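Local atomic coordinates of lectin (Polyandrocarpa misakiensis, PDB entry 1TLG), a protein that binds galactose through a calcium ion and, as a homodimer, has a role in the organism's defence against microorganisms. Residues A[84-89]-A[105-110]; A[50-55]-A[96-101]. One frame throughout, in Å; residues are numbered along the deposited sequence.

Interaction 1. Residues A[84-89]-A[105-110]; sequences PNEPSN and LLDDVG. With CA (calcium ion), chain D; GAL (beta-D-galactopyranose), chain C.
Glu86 and Asp107 meet at a calcium ion, joined there by Asn89 and Asp108, in the sugar-binding site of the C-type lectin fold: a loop carrying a cis-proline, Pro87, supplies one side and strand 105-109 the other. Glu86 can be followed atom by atom. CB and then CG pass Asp107 OD1, CG at 3.4 Å and set anti to the carbonyl carbon (chi1 -58°); the chain then bends at chi2, which brings the carboxylate round to the metal. There OE1 bonds calcium at 2.2 Å, while OE2 lies 2.5 Å from galactose O3. Asp107 repeats this division of labour on the other vicinal hydroxyl, with OD1 on the metal and OD2 2.6 Å from galactose O4. The two carboxylate planes stand 89° apart, and the 2.8 Å between Glu86 OE1 and Asp107 OD1 reflects a shared cation, which probably offsets their charges. Outside the two segments, Gln98 NE2 hydrogen-bonds Asp107 OD2.

Asp108 binds calcium twice, through its backbone O and through OD1, and its carboxylate also grips the loop. Ser88 N donates to OD1 and Asn89 N to OD2, so both oxygens are tied to consecutive backbone amides, while Pro87 CB packs 3.5 Å from Asp108 CG. Asn89 OD1 completes the protein ligands, and galactose O3 and O4, each 2.5 Å from calcium, are the sugar's two ligands. Ser88 OG donates to Glu86 OE1 over 2.8 Å, arriving 44° out of the carboxylate plane.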
loop_
_atom_site.group_PDB
_atom_site.type_symbol
_atom_site.label_atom_id
_atom_site.label_comp_id
_atom_site.label_asym_id
_atom_site.label_seq_id
_atom_site.Cartn_x
_atom_site.Cartn_y
_atom_site.Cartn_z
ATOM N N PRO A 84 20.442 10.777 -4.754
ATOM C CA PRO A 84 21.761 11.278 -5.077
ATOM C C PRO A 84 21.928 12.713 -4.589
ATOM O O PRO A 84 21.049 13.553 -4.789
ATOM C CB PRO A 84 21.829 11.221 -6.598
ATOM C CG PRO A 84 20.777 10.242 -6.998
ATOM C CD PRO A 84 19.690 10.368 -5.962
ATOM N N ASN A 85 23.055 12.974 -3.940
ATOM C CA ASN A 85 23.384 14.303 -3.445
ATOM C C ASN A 85 22.418 14.817 -2.383
ATOM O O ASN A 85 22.183 16.031 -2.318
ATOM C CB ASN A 85 23.453 15.316 -4.591
ATOM C CG ASN A 85 24.460 14.992 -5.669
ATOM O OD1 ASN A 85 24.193 15.065 -6.872
ATOM N ND2 ASN A 85 25.681 14.634 -5.281
ATOM N N GLU A 86 21.883 13.934 -1.543
ATOM C CA GLU A 86 20.999 14.364 -0.448
ATOM C C GLU A 86 21.454 13.526 0.741
ATOM O O GLU A 86 21.995 12.439 0.512
ATOM C CB GLU A 86 19.544 14.143 -0.831
ATOM C CG GLU A 86 19.063 14.834 -2.094
ATOM C CD GLU A 86 18.946 16.340 -1.959
ATOM O OE1 GLU A 86 18.790 16.881 -0.840
ATOM O OE2 GLU A 86 18.988 17.010 -3.013
ATOM N N PRO A 87 21.280 13.970 1.966
ATOM C CA PRO A 87 20.665 15.242 2.282
ATOM C C PRO A 87 21.563 16.426 1.959
ATOM O O PRO A 87 22.787 16.288 2.023
ATOM C CB PRO A 87 20.438 15.149 3.788
ATOM C CG PRO A 87 21.529 14.261 4.274
ATOM C CD PRO A 87 21.716 13.240 3.186
ATOM N N SER A 88 20.964 17.563 1.619
ATOM C CA SER A 88 21.740 18.722 1.228
ATOM C C SER A 88 21.144 20.041 1.691
ATOM O O SER A 88 21.787 21.057 1.432
ATOM C CB SER A 88 21.826 18.730 -0.313
ATOM O OG SER A 88 20.529 19.019 -0.827
ATOM N N ASN A 89 19.979 20.055 2.328
ATOM C CA ASN A 89 19.395 21.340 2.736
ATOM C C ASN A 89 20.217 21.937 3.867
ATOM O O ASN A 89 20.963 21.220 4.540
ATOM C CB ASN A 89 17.929 21.155 3.138
ATOM C CG ASN A 89 17.015 20.900 1.957
ATOM O OD1 ASN A 89 17.414 20.175 1.041
ATOM N ND2 ASN A 89 15.814 21.482 1.984
ATOM N N LEU A 105 13.546 8.195 -4.146
ATOM C CA LEU A 105 14.494 7.936 -3.078
ATOM C C LEU A 105 14.354 9.023 -2.008
ATOM O O LEU A 105 13.704 10.050 -2.260
ATOM C CB LEU A 105 15.932 7.805 -3.578
ATOM C CG LEU A 105 16.320 6.498 -4.281
ATOM C CD1 LEU A 105 17.806 6.487 -4.627
ATOM C CD2 LEU A 105 16.017 5.248 -3.467
ATOM N N LEU A 106 14.919 8.792 -0.826
ATOM C CA LEU A 106 14.762 9.726 0.280
ATOM C C LEU A 106 15.403 11.082 0.043
ATOM O O LEU A 106 16.407 11.202 -0.659
ATOM C CB LEU A 106 15.286 9.144 1.592
ATOM C CG LEU A 106 14.617 7.858 2.080
ATOM C CD1 LEU A 106 15.174 7.498 3.454
ATOM C CD2 LEU A 106 13.098 7.972 2.120
ATOM N N ASP A 107 14.815 12.103 0.663
ATOM C CA ASP A 107 15.311 13.468 0.490
ATOM C C ASP A 107 14.956 14.317 1.704
ATOM O O ASP A 107 13.928 14.034 2.309
ATOM C CB ASP A 107 14.717 14.072 -0.793
ATOM C CG ASP A 107 14.966 15.571 -0.900
ATOM O OD1 ASP A 107 16.151 15.965 -0.814
ATOM O OD2 ASP A 107 14.007 16.358 -1.044
ATOM N N ASP A 108 15.766 15.322 2.030
ATOM C CA ASP A 108 15.461 16.207 3.158
ATOM C C ASP A 108 14.801 17.499 2.681
ATOM O O ASP A 108 15.270 18.127 1.729
ATOM C CB ASP A 108 16.727 16.519 3.941
ATOM C CG ASP A 108 17.788 17.276 3.162
ATOM O OD1 ASP A 108 17.990 17.058 1.953
ATOM O OD2 ASP A 108 18.465 18.129 3.794
ATOM N N VAL A 109 13.723 17.919 3.319
ATOM C CA VAL A 109 12.972 19.101 2.945
ATOM C C VAL A 109 12.465 19.878 4.155
ATOM O O VAL A 109 12.550 19.393 5.281
ATOM C CB VAL A 109 11.688 18.699 2.177
ATOM C CG1 VAL A 109 12.015 18.136 0.813
ATOM C CG2 VAL A 109 10.904 17.681 3.003
ATOM N N GLY A 110 11.887 21.041 3.889
ATOM C CA GLY A 110 11.252 21.811 4.973
ATOM C C GLY A 110 10.004 20.976 5.305
ATOM O O GLY A 110 9.581 20.157 4.478
HETATM CA CA CA D . 17.140 17.962 0.049
HETATM C C1 GAL C . 15.361 21.449 -3.555
HETATM C C2 GAL C . 16.568 20.929 -2.770
HETATM C C3 GAL C . 16.693 19.432 -2.967
HETATM C C4 GAL C . 15.363 18.669 -2.676
HETATM C C5 GAL C . 14.212 19.318 -3.478
HETATM C C6 GAL C . 12.811 18.719 -3.255
HETATM O O1 GAL C . 15.181 22.787 -3.265
HETATM O O2 GAL C . 17.756 21.532 -3.291
HETATM O O3 GAL C . 17.688 18.997 -2.111
HETATM O O4 GAL C . 15.177 18.661 -1.294
HETATM O O5 GAL C . 14.169 20.742 -3.189
HETATM O O6 GAL C . 11.886 19.323 -4.147
#

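Interaction 2. Residues A[50-55]-A[96-101]; sequences GHDYWV and CVQIWS. With ZN (zinc ion), chain F; GAL (beta-D-galactopyranose), chain C.
Tyr53 and Ile99 form the hydrogen-bonded antiparallel pair that joins strand 53-55 to strand 96-100 in the C-type lectin fold. Ile99 N donates to Tyr53 O at 2.7 Å, Tyr53 N returns to Ile99 O, and Val55 N reaches Val97 O. The tight part lies here: Val55 CG2 rests 3.6 Å from Val97 CG1, and its CG1 branch touches Ile99 CG1, those two side chains crossing at about a right angle. Val97 O also lies at the edge of the Trp54 ring, in its plane, 3.2 Å from CE3, while CZ3 packs on Cys96 CB.

The Asp52-Ser101 end is polar and partly exposed. Asp52 OD1 accepts from Ser101 N (3.0 Å, 170° at the hydrogen) and Ser101 OG, which approach from opposite faces of the carboxylate. His51 turns away, its NE2 binding zinc at 2.2 Å. A water accepts from Gln98 NE2, which also hydrogen-bonds Asp107 OD2, donates to Asp52 OD2 and bonds galactose O6. Galactose C6 lies 3.6 Å above one face of the Trp100 ring.

Strand 96-100 lies between strands 53-55 and 105-109 in an antiparallel sheet, with Tyr53 and Ile99 packed against helix 36-49 and strand 115-122.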
loop_
_atom_site.group_PDB
_atom_site.type_symbol
_atom_site.label_atom_id
_atom_site.label_comp_id
_atom_site.label_asym_id
_atom_site.label_seq_id
_atom_site.Cartn_x
_atom_site.Cartn_y
_atom_site.Cartn_z
ATOM N N GLY A 50 4.490 8.180 -9.008
ATOM C CA GLY A 50 5.357 9.266 -9.390
ATOM C C GLY A 50 5.154 10.538 -8.581
ATOM O O GLY A 50 5.378 11.635 -9.105
ATOM N N HIS A 51 4.743 10.427 -7.329
ATOM C CA HIS A 51 4.543 11.584 -6.470
ATOM C C HIS A 51 5.384 11.529 -5.205
ATOM O O HIS A 51 5.908 10.474 -4.831
ATOM C CB HIS A 51 3.073 11.709 -6.057
ATOM C CG HIS A 51 2.311 12.517 -7.060
ATOM N ND1 HIS A 51 2.522 13.870 -7.214
ATOM C CD2 HIS A 51 1.348 12.153 -7.952
ATOM C CE1 HIS A 51 1.721 14.318 -8.165
ATOM N NE2 HIS A 51 1.013 13.307 -8.623
ATOM N N ASP A 52 5.489 12.682 -4.549
ATOM C CA ASP A 52 6.221 12.801 -3.298
ATOM C C ASP A 52 5.375 12.245 -2.150
ATOM O O ASP A 52 4.170 12.485 -2.092
ATOM C CB ASP A 52 6.542 14.262 -2.941
ATOM C CG ASP A 52 7.425 14.947 -3.952
ATOM O OD1 ASP A 52 8.018 14.265 -4.820
ATOM O OD2 ASP A 52 7.525 16.197 -3.910
ATOM N N TYR A 53 6.035 11.599 -1.200
ATOM C CA TYR A 53 5.379 11.058 -0.029
ATOM C C TYR A 53 6.241 11.294 1.219
ATOM O O TYR A 53 7.467 11.229 1.146
ATOM C CB TYR A 53 5.212 9.541 -0.115
ATOM C CG TYR A 53 4.221 8.978 -1.094
ATOM C CD1 TYR A 53 4.488 8.963 -2.455
ATOM C CD2 TYR A 53 3.015 8.428 -0.649
ATOM C CE1 TYR A 53 3.585 8.422 -3.348
ATOM C CE2 TYR A 53 2.108 7.890 -1.545
ATOM C CZ TYR A 53 2.396 7.898 -2.892
ATOM O OH TYR A 53 1.504 7.374 -3.796
ATOM N N TRP A 54 5.588 11.508 2.354
ATOM C CA TRP A 54 6.356 11.634 3.587
ATOM C C TRP A 54 6.771 10.249 4.080
ATOM O O TRP A 54 6.128 9.249 3.774
ATOM C CB TRP A 54 5.495 12.228 4.691
ATOM C CG TRP A 54 5.236 13.696 4.531
ATOM C CD1 TRP A 54 4.040 14.322 4.338
ATOM C CD2 TRP A 54 6.240 14.725 4.547
ATOM N NE1 TRP A 54 4.244 15.682 4.252
ATOM C CE2 TRP A 54 5.576 15.954 4.370
ATOM C CE3 TRP A 54 7.629 14.722 4.702
ATOM C CZ2 TRP A 54 6.259 17.175 4.346
ATOM C CZ3 TRP A 54 8.305 15.924 4.673
ATOM C CH2 TRP A 54 7.622 17.142 4.507
ATOM N N VAL A 55 7.775 10.219 4.923
ATOM C CA VAL A 55 8.234 9.056 5.651
ATOM C C VAL A 55 8.503 9.581 7.074
ATOM O O VAL A 55 8.590 10.798 7.264
ATOM C CB VAL A 55 9.427 8.293 5.097
ATOM C CG1 VAL A 55 9.147 7.821 3.668
ATOM C CG2 VAL A 55 10.730 9.083 5.098
ATOM N N CYS A 96 12.666 17.456 7.498
ATOM C CA CYS A 96 11.832 16.258 7.496
ATOM C C CYS A 96 12.141 15.452 6.243
ATOM O O CYS A 96 12.660 16.018 5.277
ATOM C CB CYS A 96 10.349 16.653 7.531
ATOM S SG CYS A 96 9.930 17.457 9.089
ATOM N N VAL A 97 11.851 14.155 6.287
ATOM C CA VAL A 97 12.202 13.295 5.158
ATOM C C VAL A 97 11.009 12.821 4.343
ATOM O O VAL A 97 9.919 12.474 4.788
ATOM C CB VAL A 97 13.072 12.128 5.673
ATOM C CG1 VAL A 97 13.597 11.257 4.538
ATOM C CG2 VAL A 97 14.261 12.703 6.452
ATOM N N GLN A 98 11.246 12.794 3.021
ATOM C CA GLN A 98 10.239 12.326 2.083
ATOM C C GLN A 98 10.840 11.375 1.050
ATOM O O GLN A 98 12.057 11.330 0.888
ATOM C CB GLN A 98 9.668 13.519 1.279
ATOM C CG GLN A 98 10.717 14.114 0.342
ATOM C CD GLN A 98 10.226 15.008 -0.765
ATOM O OE1 GLN A 98 9.048 15.070 -1.125
ATOM N NE2 GLN A 98 11.094 15.781 -1.413
ATOM N N ILE A 99 9.945 10.730 0.316
ATOM C CA ILE A 99 10.313 9.943 -0.855
ATOM C C ILE A 99 10.083 10.945 -2.000
ATOM O O ILE A 99 8.955 11.319 -2.294
ATOM C CB ILE A 99 9.442 8.704 -1.072
ATOM C CG1 ILE A 99 9.787 7.597 -0.067
ATOM C CG2 ILE A 99 9.537 8.191 -2.497
ATOM C CD1 ILE A 99 8.762 6.480 -0.049
ATOM N N TRP A 100 11.168 11.400 -2.590
ATOM C CA TRP A 100 11.110 12.396 -3.658
ATOM C C TRP A 100 10.928 11.754 -5.029
ATOM O O TRP A 100 11.745 10.940 -5.441
ATOM C CB TRP A 100 12.394 13.213 -3.590
ATOM C CG TRP A 100 12.495 14.387 -4.506
ATOM C CD1 TRP A 100 11.484 15.083 -5.105
ATOM C CD2 TRP A 100 13.709 15.048 -4.890
ATOM N NE1 TRP A 100 11.991 16.123 -5.849
ATOM C CE2 TRP A 100 13.359 16.117 -5.731
ATOM C CE3 TRP A 100 15.063 14.827 -4.620
ATOM C CZ2 TRP A 100 14.312 16.966 -6.291
ATOM C CZ3 TRP A 100 16.000 15.679 -5.177
ATOM C CH2 TRP A 100 15.626 16.747 -6.010
ATOM N N SER A 101 9.861 12.117 -5.716
ATOM C CA SER A 101 9.507 11.603 -7.018
ATOM C C SER A 101 10.630 11.789 -8.026
ATOM O O SER A 101 10.736 11.012 -8.979
ATOM C CB SER A 101 8.204 12.219 -7.534
ATOM O OG SER A 101 8.251 13.623 -7.715
HETATM ZN ZN ZN F . -0.822 13.704 -9.711
HETATM C C1 GAL C . 15.361 21.449 -3.555
HETATM C C2 GAL C . 16.568 20.929 -2.770
HETATM C C3 GAL C . 16.693 19.432 -2.967
HETATM C C4 GAL C . 15.363 18.669 -2.676
HETATM C C5 GAL C . 14.212 19.318 -3.478
HETATM C C6 GAL C . 12.811 18.719 -3.255
HETATM O O1 GAL C . 15.181 22.787 -3.265
HETATM O O2 GAL C . 17.756 21.532 -3.291
HETATM O O3 GAL C . 17.688 18.997 -2.111
HETATM O O4 GAL C . 15.177 18.661 -1.294
HETATM O O5 GAL C . 14.169 20.742 -3.189
HETATM O O6 GAL C . 11.886 19.323 -4.147
HETATM O O HOH W 1 9.764 17.897 -3.128
#

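Interactions 1 and 2 share one sheet and one galactose, their centres 10 Å apart. Strands 96-100 and 105-109 run side by side: Asp107 N lies 2.9 Å from Gln98 O, and Leu105 O is equally far from Trp100 N, both probable hydrogen bonds. Val109 adds packing, with CG1 3.4 Å from Gln98 NE2 and CG2 3.6 Å from Trp54 CZ3. Both contacts serve the sugar: residues 84-89 and 105-110 hold its O3 and O4 through calcium and the carboxylates around it, whereas Trp100 lies along C4, C5 and C6, and a water holds O6. Gln98 connects the two from a second-shell position, consistent with steadying a calcium-binding carboxylate.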